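Local coordinates for protein aminopeptidase (Aneurinibacillus sp. AM-1, PDB 5IB9) that is probably a zinc-dependent aminopeptidase that removes residues from the N-termini of peptides and carries a protease-associated domain beside its catalytic domain, at residues Gln61-Thr66 and Ala196-Leu201; Ala84-Pro89 and Asn153-Gly158; Asp230-Ala235 and Ala271-Leu276. All blocks are in the same frame, centred on the assembly; numbering follows the deposited sequence.

How the interactions relate
Interactions 1, 2 and 3 have centres about 12 to 14 Å apart, near the junction of the protease-associated and M28 peptidase parts. Interaction 1 pairs strand 55-66 with the long strand 187-210, closing a chain loop in which interaction 2 is nested; interaction 3 follows, between two loops at the zinc centre. The hydroxyls of Tyr65 and Tyr87 join interactions 1 and 2: Tyr87 OH lies 2.5 Å from Glu63 O, and Tyr65 OH 2.7 Å from Ser88 O. Phe62 touches Asn274 of interaction 3, whereas interactions 2 and 3 stay about 4 Å apart, nearest atoms, without touching. The strand pair thus connects the protease-associated side with the inhibitor-occupied active site.

Interaction 1: residues Gln61-Thr66 and Ala196-Leu201; sequences QFEGYT and AEVKTL
Leu201 pushes its CD1 methyl into the notch left by Gly64, a residue without a side chain, and reaches Gly64 CA at 3.8 Å. A CB at Gly64 would collide with that methyl. On the same face Leu201 CB lies off-centre against the Phe62 ring in a CH-pi contact, while CD1 comes to 3.6 Å from Phe62 CZ. The ring gets there because Phe62 CG sits between the backbone N and the carbonyl carbon (chi1 71°). Further along this face, Lys199 runs past Gly64 and crosses Thr66 at about a right angle, CD 3.5 Å from Thr66 OG1 and NZ near Tyr65 O, and Glu197 CG packs on Thr66 CB.

On the opposite face the bumps are polar as well as apolar. Val198 spreads its two methyls between neighbours: CG1 meets Glu63 OE2, and CG2 touches Tyr65 CD1 at the edge of the ring, 4.0 Å away. With CG swung anti to the backbone N (chi1 -174°), Tyr65 extends its ring along the strand, bringing OH to 3.2 Å from Ala196 CB; that hydroxyl is hydrogen-bonded to Ser88 O. Glu63 bends back, and its OE1 accepts from Thr200 OG1 at 2.6 Å on the syn side, tilted slightly (17°) from the carboxylate plane.

Between the faces, six backbone hydrogen bonds tie strands 61-66 and 197-201 as an antiparallel pair. Phe62-Leu201, Gly64-Lys199 and Thr66-Glu197 are its hydrogen-bonded pairs; the straightest bond, Leu201 N to Phe62 O, measures 2.8 Å. These strands carry the chain out to and back from the protease-associated domain. The chemistry therefore divides the work: paired amides fix the register, a leucine-glycine fit closes one face, and a short carboxylate-hydroxyl bond reinforces the other.

Interaction 2: residues Ala84-Pro89 and Asn153-Gly158; sequences AFTYSP and NGTLGG
Tyr87 lays one ring face over Gly158, whose CA stands 3.7 Å from the ring centroid in a CH-pi contact directed almost down the ring normal. Gly158 C lies over the same face toward the rim, so the aromatic ring rests on a strip of bare backbone. Thr155 OG1 approaches the ring near its plane, 3.7 Å from Tyr87 CD1. Beside this, Phe85 turns its CB toward Leu156 CD2 at 3.8 Å, the two side chains crossing at about a right angle, and presents its ring edge to Thr155 N.

Two nearly straight backbone hydrogen bonds hold the loops together through Thr86. Its N donates to a lone pair of Gly154 O at 3.0 Å, and its O accepts from Leu156 N. They form a single bridge between Thr86 and Thr155. Water 1 adds a link, donating to Ala84 O and accepting from Gly154 N.

Each loop is braced internally. A type II turn from Phe85 to Ser88 puts Tyr87 at positive phi and is closed by Ser88 N to Phe85 O. Across from it, Thr155 OG1 lies anti to its own N (chi1 -180°) and accepts from Gly157 N at 2.9 Å, making an ST turn that leads into Gly158.

Farther out, Phe127 and Val131 of helix 127-136 pack on Leu156, and the Phe85 ring meets that of Phe127. Tyr87 OH is bonded to Glu63 O. Loop 153-158 of the protease-associated domain, its Thr155 side chain about 7 Å, nearest atoms, from the bound inhibitor, is thus fastened to loop 84-89 by two straight backbone bonds and a ring over glycine, a hold that needs no side-chain charge.

Interaction 3: residues Asp230-Ala235 and Ala271-Leu276; sequences DSVEKA and AEENGL. With ZN (zinc ion), chain B; BES (2-(3-amino-2-hydroxy-4-phenyl-butyrylamino)-4-methyl-pentanoic acid), chain H.
The dinuclear zinc centre of the M28 peptidase fold is framed here by two loops, and Asp230 joins them by gripping the backbone amides of Glu272 and Glu273. Its OD2 accepts from Glu273 N at 2.9 Å through the syn lone pair, whereas Glu272 N reaches OD1 from above the carboxylate plane. Asp230 CG, set between its own N and carbonyl carbon (chi1 63°), faces these amides.

Glu273 OE2 binds the zinc ion at 2.1 Å, with OE1 a longer ligand at 2.6 Å; Asp240 and His371 complete the protein ligands. The inhibitor chelates the same ion through O2 and O3, while Glu272 OE1 lies 3.1 Å from its O2. Val232 CG1 packs against Glu273 CD at 3.5 Å, and water 2 bridges Val232 N to Glu273 OE2. With an alanine in place of Asp230, the amides of Glu272 and Glu273 would probably lose both acceptors, and the loop carrying the metal ligand could shift.

The turn that follows is held by Glu272 O, which accepts from both Gly275 N and Leu276 N; at the end of the segment Leu276 CD2 touches C15 of the inhibitor at 4.0 Å.

Interaction 1: residues Gln61-Thr66 and Ala196-Leu201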
loop_
_atom_site.group_PDB
_atom_site.type_symbol
_atom_site.label_atom_id
_atom_site.label_comp_id
_atom_site.label_asym_id
_atom_site.label_seq_id
_atom_site.Cartn_x
_atom_site.Cartn_y
_atom_site.Cartn_z
ATOM N N GLN A 61 1.656 4.587 -7.227
ATOM C CA GLN A 61 0.441 4.652 -8.036
ATOM C C GLN A 61 -0.772 4.760 -7.134
ATOM O O GLN A 61 -0.771 4.288 -5.981
ATOM C CB GLN A 61 0.306 3.410 -8.928
ATOM C CG GLN A 61 1.360 3.396 -10.039
ATOM C CD GLN A 61 1.331 2.104 -10.925
ATOM O OE1 GLN A 61 0.511 1.205 -10.701
ATOM N NE2 GLN A 61 2.260 2.007 -11.894
ATOM N N PHE A 62 -1.860 5.306 -7.687
ATOM C CA PHE A 62 -3.129 5.366 -6.975
ATOM C C PHE A 62 -4.168 5.477 -8.050
ATOM O O PHE A 62 -3.883 5.772 -9.228
ATOM C CB PHE A 62 -3.134 6.561 -5.977
ATOM C CG PHE A 62 -3.214 7.885 -6.643
ATOM C CD1 PHE A 62 -4.425 8.547 -6.799
ATOM C CD2 PHE A 62 -2.050 8.486 -7.213
ATOM C CE1 PHE A 62 -4.477 9.791 -7.447
ATOM C CE2 PHE A 62 -2.076 9.683 -7.862
ATOM C CZ PHE A 62 -3.288 10.373 -8.003
ATOM N N GLU A 63 -5.412 5.271 -7.622
ATOM C CA GLU A 63 -6.513 5.299 -8.579
ATOM C C GLU A 63 -7.088 6.703 -8.620
ATOM O O GLU A 63 -7.561 7.188 -7.596
ATOM C CB GLU A 63 -7.566 4.240 -8.161
ATOM C CG GLU A 63 -7.114 2.773 -8.289
ATOM C CD GLU A 63 -6.588 2.417 -9.691
ATOM O OE1 GLU A 63 -5.396 1.975 -9.820
ATOM O OE2 GLU A 63 -7.371 2.572 -10.667
ATOM N N GLY A 64 -7.021 7.357 -9.762
ATOM C CA GLY A 64 -7.547 8.689 -9.953
ATOM C C GLY A 64 -8.972 8.561 -10.489
ATOM O O GLY A 64 -9.423 7.464 -10.852
ATOM N N TYR A 65 -9.692 9.665 -10.473
ATOM C CA TYR A 65 -11.084 9.654 -10.933
ATOM C C TYR A 65 -11.248 10.755 -11.964
ATOM O O TYR A 65 -10.864 11.892 -11.708
ATOM C CB TYR A 65 -11.994 9.944 -9.738
ATOM C CG TYR A 65 -13.499 9.840 -9.999
ATOM C CD1 TYR A 65 -14.077 8.628 -10.325
ATOM C CD2 TYR A 65 -14.324 10.955 -9.853
ATOM C CE1 TYR A 65 -15.482 8.522 -10.521
ATOM C CE2 TYR A 65 -15.736 10.846 -10.043
ATOM C CZ TYR A 65 -16.275 9.647 -10.380
ATOM O OH TYR A 65 -17.650 9.561 -10.576
ATOM N N THR A 66 -11.832 10.426 -13.109
ATOM C CA THR A 66 -12.339 11.468 -13.981
ATOM C C THR A 66 -13.841 11.601 -13.692
ATOM O O THR A 66 -14.584 10.643 -13.908
ATOM C CB THR A 66 -12.130 11.137 -15.449
ATOM O OG1 THR A 66 -10.724 10.985 -15.683
ATOM C CG2 THR A 66 -12.637 12.285 -16.345
ATOM N N ALA A 196 -17.963 9.024 -16.013
ATOM C CA ALA A 196 -16.970 8.814 -14.940
ATOM C C ALA A 196 -16.064 7.627 -15.252
ATOM O O ALA A 196 -16.490 6.613 -15.793
ATOM C CB ALA A 196 -17.676 8.581 -13.588
ATOM N N GLU A 197 -14.780 7.752 -14.900
ATOM C CA GLU A 197 -13.826 6.651 -15.062
ATOM C C GLU A 197 -12.795 6.734 -13.916
ATOM O O GLU A 197 -12.542 7.793 -13.379
ATOM C CB GLU A 197 -13.151 6.686 -16.454
ATOM C CG GLU A 197 -12.746 8.115 -16.872
ATOM C CD GLU A 197 -12.868 8.422 -18.397
ATOM O OE1 GLU A 197 -11.882 8.912 -18.999
ATOM O OE2 GLU A 197 -13.958 8.207 -18.986
ATOM N N VAL A 198 -12.294 5.569 -13.535
ATOM C CA VAL A 198 -11.181 5.434 -12.592
ATOM C C VAL A 198 -9.982 5.062 -13.479
ATOM O O VAL A 198 -10.117 4.294 -14.410
ATOM C CB VAL A 198 -11.515 4.353 -11.522
ATOM C CG1 VAL A 198 -10.270 3.882 -10.783
ATOM C CG2 VAL A 198 -12.539 4.905 -10.495
ATOM N N LYS A 199 -8.819 5.659 -13.242
ATOM C CA LYS A 199 -7.625 5.401 -14.094
ATOM C C LYS A 199 -6.475 5.402 -13.113
ATOM O O LYS A 199 -6.508 6.137 -12.106
ATOM C CB LYS A 199 -7.403 6.569 -15.038
ATOM C CG LYS A 199 -7.544 7.883 -14.247
ATOM C CD LYS A 199 -7.889 9.088 -15.107
ATOM C CE LYS A 199 -7.446 10.380 -14.387
ATOM N NZ LYS A 199 -8.386 10.881 -13.320
ATOM N N THR A 200 -5.457 4.608 -13.409
ATOM C CA THR A 200 -4.288 4.545 -12.484
ATOM C C THR A 200 -3.375 5.693 -12.796
ATOM O O THR A 200 -3.019 5.921 -13.966
ATOM C CB THR A 200 -3.506 3.177 -12.655
ATOM O OG1 THR A 200 -4.357 2.115 -12.252
ATOM C CG2 THR A 200 -2.165 3.097 -11.813
ATOM N N LEU A 201 -2.977 6.438 -11.744
ATOM C CA LEU A 201 -2.078 7.576 -11.926
ATOM C C LEU A 201 -0.839 7.332 -11.054
ATOM O O LEU A 201 -0.783 6.416 -10.220
ATOM C CB LEU A 201 -2.750 8.854 -11.419
ATOM C CG LEU A 201 -4.050 9.294 -12.100
ATOM C CD1 LEU A 201 -4.579 10.537 -11.320
ATOM C CD2 LEU A 201 -3.747 9.612 -13.535
#

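Interaction 2: residues Ala84-Pro89 and Asn153-Gly158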
loop_
_atom_site.group_PDB
_atom_site.type_symbol
_atom_site.label_atom_id
_atom_site.label_comp_id
_atom_site.label_asym_id
_atom_site.label_seq_id
_atom_site.Cartn_x
_atom_site.Cartn_y
_atom_site.Cartn_z
ATOM N N ALA A 84 -22.272 14.486 -8.305
ATOM C CA ALA A 84 -21.632 13.149 -8.157
ATOM C C ALA A 84 -20.524 13.149 -7.109
ATOM O O ALA A 84 -19.641 14.038 -7.085
ATOM C CB ALA A 84 -21.086 12.642 -9.477
ATOM N N PHE A 85 -20.523 12.138 -6.256
ATOM C CA PHE A 85 -19.463 12.013 -5.291
ATOM C C PHE A 85 -18.222 11.538 -6.086
ATOM O O PHE A 85 -18.363 10.853 -7.115
ATOM C CB PHE A 85 -19.812 10.981 -4.203
ATOM C CG PHE A 85 -20.693 11.526 -3.097
ATOM C CD1 PHE A 85 -22.091 11.451 -3.205
ATOM C CD2 PHE A 85 -20.149 12.090 -1.936
ATOM C CE1 PHE A 85 -22.912 11.953 -2.182
ATOM C CE2 PHE A 85 -20.972 12.608 -0.908
ATOM C CZ PHE A 85 -22.365 12.524 -1.038
ATOM N N THR A 86 -17.019 11.916 -5.622
ATOM C CA THR A 86 -15.801 11.460 -6.304
ATOM C C THR A 86 -15.699 9.955 -6.109
ATOM O O THR A 86 -15.924 9.471 -5.014
ATOM C CB THR A 86 -14.555 12.140 -5.699
ATOM O OG1 THR A 86 -14.653 13.545 -5.918
ATOM C CG2 THR A 86 -13.286 11.627 -6.399
ATOM N N TYR A 87 -15.396 9.232 -7.190
ATOM C CA TYR A 87 -15.385 7.773 -7.259
ATOM C C TYR A 87 -16.770 7.141 -7.436
ATOM O O TYR A 87 -16.919 5.903 -7.384
ATOM C CB TYR A 87 -14.630 7.103 -6.114
ATOM C CG TYR A 87 -13.150 7.483 -6.128
ATOM C CD1 TYR A 87 -12.653 8.395 -5.211
ATOM C CD2 TYR A 87 -12.294 6.928 -7.075
ATOM C CE1 TYR A 87 -11.300 8.775 -5.230
ATOM C CE2 TYR A 87 -10.953 7.286 -7.103
ATOM C CZ TYR A 87 -10.479 8.196 -6.201
ATOM O OH TYR A 87 -9.145 8.525 -6.262
ATOM N N SER A 88 -17.754 7.989 -7.709
ATOM C CA SER A 88 -19.066 7.410 -8.053
ATOM C C SER A 88 -19.017 6.575 -9.334
ATOM O O SER A 88 -18.510 7.042 -10.345
ATOM C CB SER A 88 -20.137 8.520 -8.177
ATOM O OG SER A 88 -21.380 7.932 -8.578
ATOM N N PRO A 89 -19.589 5.369 -9.318
ATOM C CA PRO A 89 -19.830 4.579 -10.490
ATOM C C PRO A 89 -20.813 5.331 -11.444
ATOM O O PRO A 89 -21.470 6.294 -11.013
ATOM C CB PRO A 89 -20.420 3.308 -9.911
ATOM C CG PRO A 89 -20.001 3.287 -8.454
ATOM C CD PRO A 89 -19.990 4.678 -8.080
ATOM N N ASN A 153 -20.687 18.187 -1.908
ATOM C CA ASN A 153 -19.624 17.645 -2.717
ATOM C C ASN A 153 -18.880 16.815 -1.726
ATOM O O ASN A 153 -18.869 17.126 -0.526
ATOM C CB ASN A 153 -18.737 18.771 -3.237
ATOM C CG ASN A 153 -19.479 19.719 -4.127
ATOM O OD1 ASN A 153 -19.778 19.406 -5.275
ATOM N ND2 ASN A 153 -19.788 20.887 -3.605
ATOM N N GLY A 154 -18.272 15.740 -2.195
ATOM C CA GLY A 154 -17.546 14.898 -1.279
ATOM C C GLY A 154 -16.998 13.740 -2.056
ATOM O O GLY A 154 -17.059 13.730 -3.286
ATOM N N THR A 155 -16.531 12.750 -1.319
ATOM C CA THR A 155 -15.842 11.635 -1.912
ATOM C C THR A 155 -16.128 10.300 -1.213
ATOM O O THR A 155 -16.293 10.211 0.004
ATOM C CB THR A 155 -14.272 11.937 -1.958
ATOM O OG1 THR A 155 -13.566 10.823 -2.555
ATOM C CG2 THR A 155 -13.756 12.265 -0.539
ATOM N N LEU A 156 -16.131 9.243 -2.000
ATOM C CA LEU A 156 -16.280 7.916 -1.479
ATOM C C LEU A 156 -14.896 7.406 -1.108
ATOM O O LEU A 156 -14.725 6.258 -0.671
ATOM C CB LEU A 156 -16.983 7.033 -2.507
ATOM C CG LEU A 156 -18.311 7.649 -3.007
ATOM C CD1 LEU A 156 -18.903 6.592 -3.881
ATOM C CD2 LEU A 156 -19.239 8.001 -1.845
ATOM N N GLY A 157 -13.916 8.284 -1.304
ATOM C CA GLY A 157 -12.560 8.090 -0.717
ATOM C C GLY A 157 -11.587 7.420 -1.670
ATOM O O GLY A 157 -10.403 7.795 -1.744
ATOM N N GLY A 158 -12.076 6.425 -2.384
ATOM C CA GLY A 158 -11.272 5.656 -3.275
ATOM C C GLY A 158 -12.127 4.826 -4.175
ATOM O O GLY A 158 -13.354 4.705 -3.991
HETATM O O HOH W 1 -18.436 15.804 -5.261
#

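Interaction 3: residues Asp230-Ala235 and Ala271-Leu276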
loop_
_atom_site.group_PDB
_atom_site.type_symbol
_atom_site.label_atom_id
_atom_site.label_comp_id
_atom_site.label_asym_id
_atom_site.label_seq_id
_atom_site.Cartn_x
_atom_site.Cartn_y
_atom_site.Cartn_z
ATOM N N ASP A 230 0.620 18.896 -4.000
ATOM C CA ASP A 230 -0.569 18.896 -4.897
ATOM C C ASP A 230 -1.630 19.862 -4.359
ATOM O O ASP A 230 -1.613 20.271 -3.180
ATOM C CB ASP A 230 -1.181 17.507 -4.960
ATOM C CG ASP A 230 -1.730 16.982 -3.650
ATOM O OD1 ASP A 230 -1.071 17.087 -2.559
ATOM O OD2 ASP A 230 -2.864 16.456 -3.673
ATOM N N SER A 231 -2.509 20.220 -5.330
ATOM C CA SER A 231 -3.673 21.050 -4.914
ATOM C C SER A 231 -4.922 20.466 -5.528
ATOM O O SER A 231 -4.852 19.536 -6.296
ATOM C CB SER A 231 -3.494 22.527 -5.335
ATOM O OG SER A 231 -3.571 22.625 -6.754
ATOM N N VAL A 232 -6.079 20.930 -5.042
ATOM C CA VAL A 232 -7.345 20.391 -5.663
ATOM C C VAL A 232 -7.601 20.977 -7.059
ATOM O O VAL A 232 -7.036 22.015 -7.435
ATOM C CB VAL A 232 -8.551 20.696 -4.745
ATOM C CG1 VAL A 232 -8.347 19.968 -3.376
ATOM C CG2 VAL A 232 -8.853 22.193 -4.580
ATOM N N GLU A 233 -8.446 20.265 -7.813
ATOM C CA GLU A 233 -8.849 20.728 -9.164
ATOM C C GLU A 233 -9.273 22.226 -9.161
ATOM O O GLU A 233 -10.014 22.661 -8.294
ATOM C CB GLU A 233 -10.072 19.936 -9.633
ATOM C CG GLU A 233 -9.817 18.501 -10.150
ATOM C CD GLU A 233 -9.301 18.431 -11.613
ATOM O OE1 GLU A 233 -8.897 17.299 -12.061
ATOM O OE2 GLU A 233 -9.292 19.496 -12.313
ATOM N N LYS A 234 -8.778 22.977 -10.122
ATOM C CA LYS A 234 -9.099 24.432 -10.358
ATOM C C LYS A 234 -8.557 25.388 -9.308
ATOM O O LYS A 234 -8.703 26.600 -9.443
ATOM C CB LYS A 234 -10.653 24.635 -10.514
ATOM C CG LYS A 234 -11.199 23.947 -11.717
ATOM C CD LYS A 234 -12.711 24.186 -11.921
ATOM C CE LYS A 234 -13.205 23.070 -12.831
ATOM N NZ LYS A 234 -14.696 22.784 -12.775
ATOM N N ALA A 235 -7.887 24.891 -8.233
ATOM C CA ALA A 235 -7.318 25.778 -7.274
ATOM C C ALA A 235 -5.825 25.934 -7.517
ATOM O O ALA A 235 -5.124 24.901 -7.467
ATOM C CB ALA A 235 -7.503 25.223 -5.755
ATOM N N ALA A 271 -0.297 13.747 -3.657
ATOM C CA ALA A 271 -1.652 13.129 -3.506
ATOM C C ALA A 271 -2.176 13.289 -2.154
ATOM O O ALA A 271 -2.884 12.455 -1.640
ATOM C CB ALA A 271 -1.665 11.642 -4.039
ATOM N N GLU A 272 -1.890 14.376 -1.443
ATOM C CA GLU A 272 -2.476 14.682 -0.143
ATOM C C GLU A 272 -4.007 14.849 -0.264
ATOM O O GLU A 272 -4.742 14.343 0.602
ATOM C CB GLU A 272 -1.796 15.893 0.540
ATOM C CG GLU A 272 -2.246 16.107 1.992
ATOM C CD GLU A 272 -3.467 17.051 2.099
ATOM O OE1 GLU A 272 -3.933 17.628 1.083
ATOM O OE2 GLU A 272 -3.895 17.116 3.272
ATOM N N GLU A 273 -4.388 15.520 -1.340
ATOM C CA GLU A 273 -5.826 15.918 -1.419
ATOM C C GLU A 273 -6.678 14.709 -1.767
ATOM O O GLU A 273 -7.921 14.784 -1.564
ATOM C CB GLU A 273 -5.934 16.970 -2.481
ATOM C CG GLU A 273 -5.220 18.355 -2.238
ATOM C CD GLU A 273 -5.827 19.194 -1.096
ATOM O OE1 GLU A 273 -6.745 18.664 -0.391
ATOM O OE2 GLU A 273 -5.294 20.385 -0.916
ATOM N N ASN A 274 -6.059 13.643 -2.204
ATOM C CA ASN A 274 -6.700 12.382 -2.514
ATOM C C ASN A 274 -6.874 11.448 -1.346
ATOM O O ASN A 274 -7.247 10.280 -1.538
ATOM C CB ASN A 274 -5.859 11.599 -3.614
ATOM C CG ASN A 274 -5.592 12.443 -4.859
ATOM O OD1 ASN A 274 -6.319 12.350 -5.872
ATOM N ND2 ASN A 274 -4.670 13.380 -4.733
ATOM N N GLY A 275 -6.520 11.866 -0.118
ATOM C CA GLY A 275 -6.583 11.033 1.026
ATOM C C GLY A 275 -5.215 10.681 1.619
ATOM O O GLY A 275 -5.011 9.610 2.158
ATOM N N LEU A 276 -4.314 11.658 1.636
ATOM C CA LEU A 276 -2.993 11.494 2.290
ATOM C C LEU A 276 -2.188 10.420 1.621
ATOM O O LEU A 276 -1.480 9.709 2.344
ATOM C CB LEU A 276 -3.114 11.308 3.842
ATOM C CG LEU A 276 -4.152 12.221 4.506
ATOM C CD1 LEU A 276 -4.092 11.872 6.001
ATOM C CD2 LEU A 276 -3.942 13.690 4.274
HETATM ZN ZN ZN B . -6.471 20.963 0.734
HETATM N N2 BES H . -5.088 21.729 4.272
HETATM C C1 BES H . -6.224 20.813 4.161
HETATM C C6 BES H . -6.648 20.407 5.570
HETATM C C7 BES H . -7.311 21.454 6.459
HETATM C C8 BES H . -8.232 22.412 5.967
HETATM C C12 BES H . -7.009 21.426 7.839
HETATM C C9 BES H . -8.834 23.323 6.861
HETATM C C11 BES H . -7.612 22.350 8.738
HETATM C C10 BES H . -8.517 23.297 8.234
HETATM C C2 BES H . -5.833 19.593 3.320
HETATM O O2 BES H . -5.178 20.215 2.216
HETATM C C3 BES H . -7.119 18.978 2.886
HETATM O O3 BES H . -7.834 19.623 2.128
HETATM N N1 BES H . -7.441 17.844 3.406
HETATM C C4 BES H . -8.737 17.245 3.070
HETATM C C13 BES H . -8.736 15.946 3.856
HETATM C C14 BES H . -7.646 14.952 3.438
HETATM C C15 BES H . -7.938 13.707 4.264
HETATM C C16 BES H . -7.576 14.664 1.937
HETATM C C5 BES H . -9.927 18.024 3.616
HETATM O O1 BES H . -11.073 17.805 3.127
HETATM O O4 BES H . -9.811 18.854 4.536
HETATM O O HOH W 2 -5.521 22.679 -2.655
#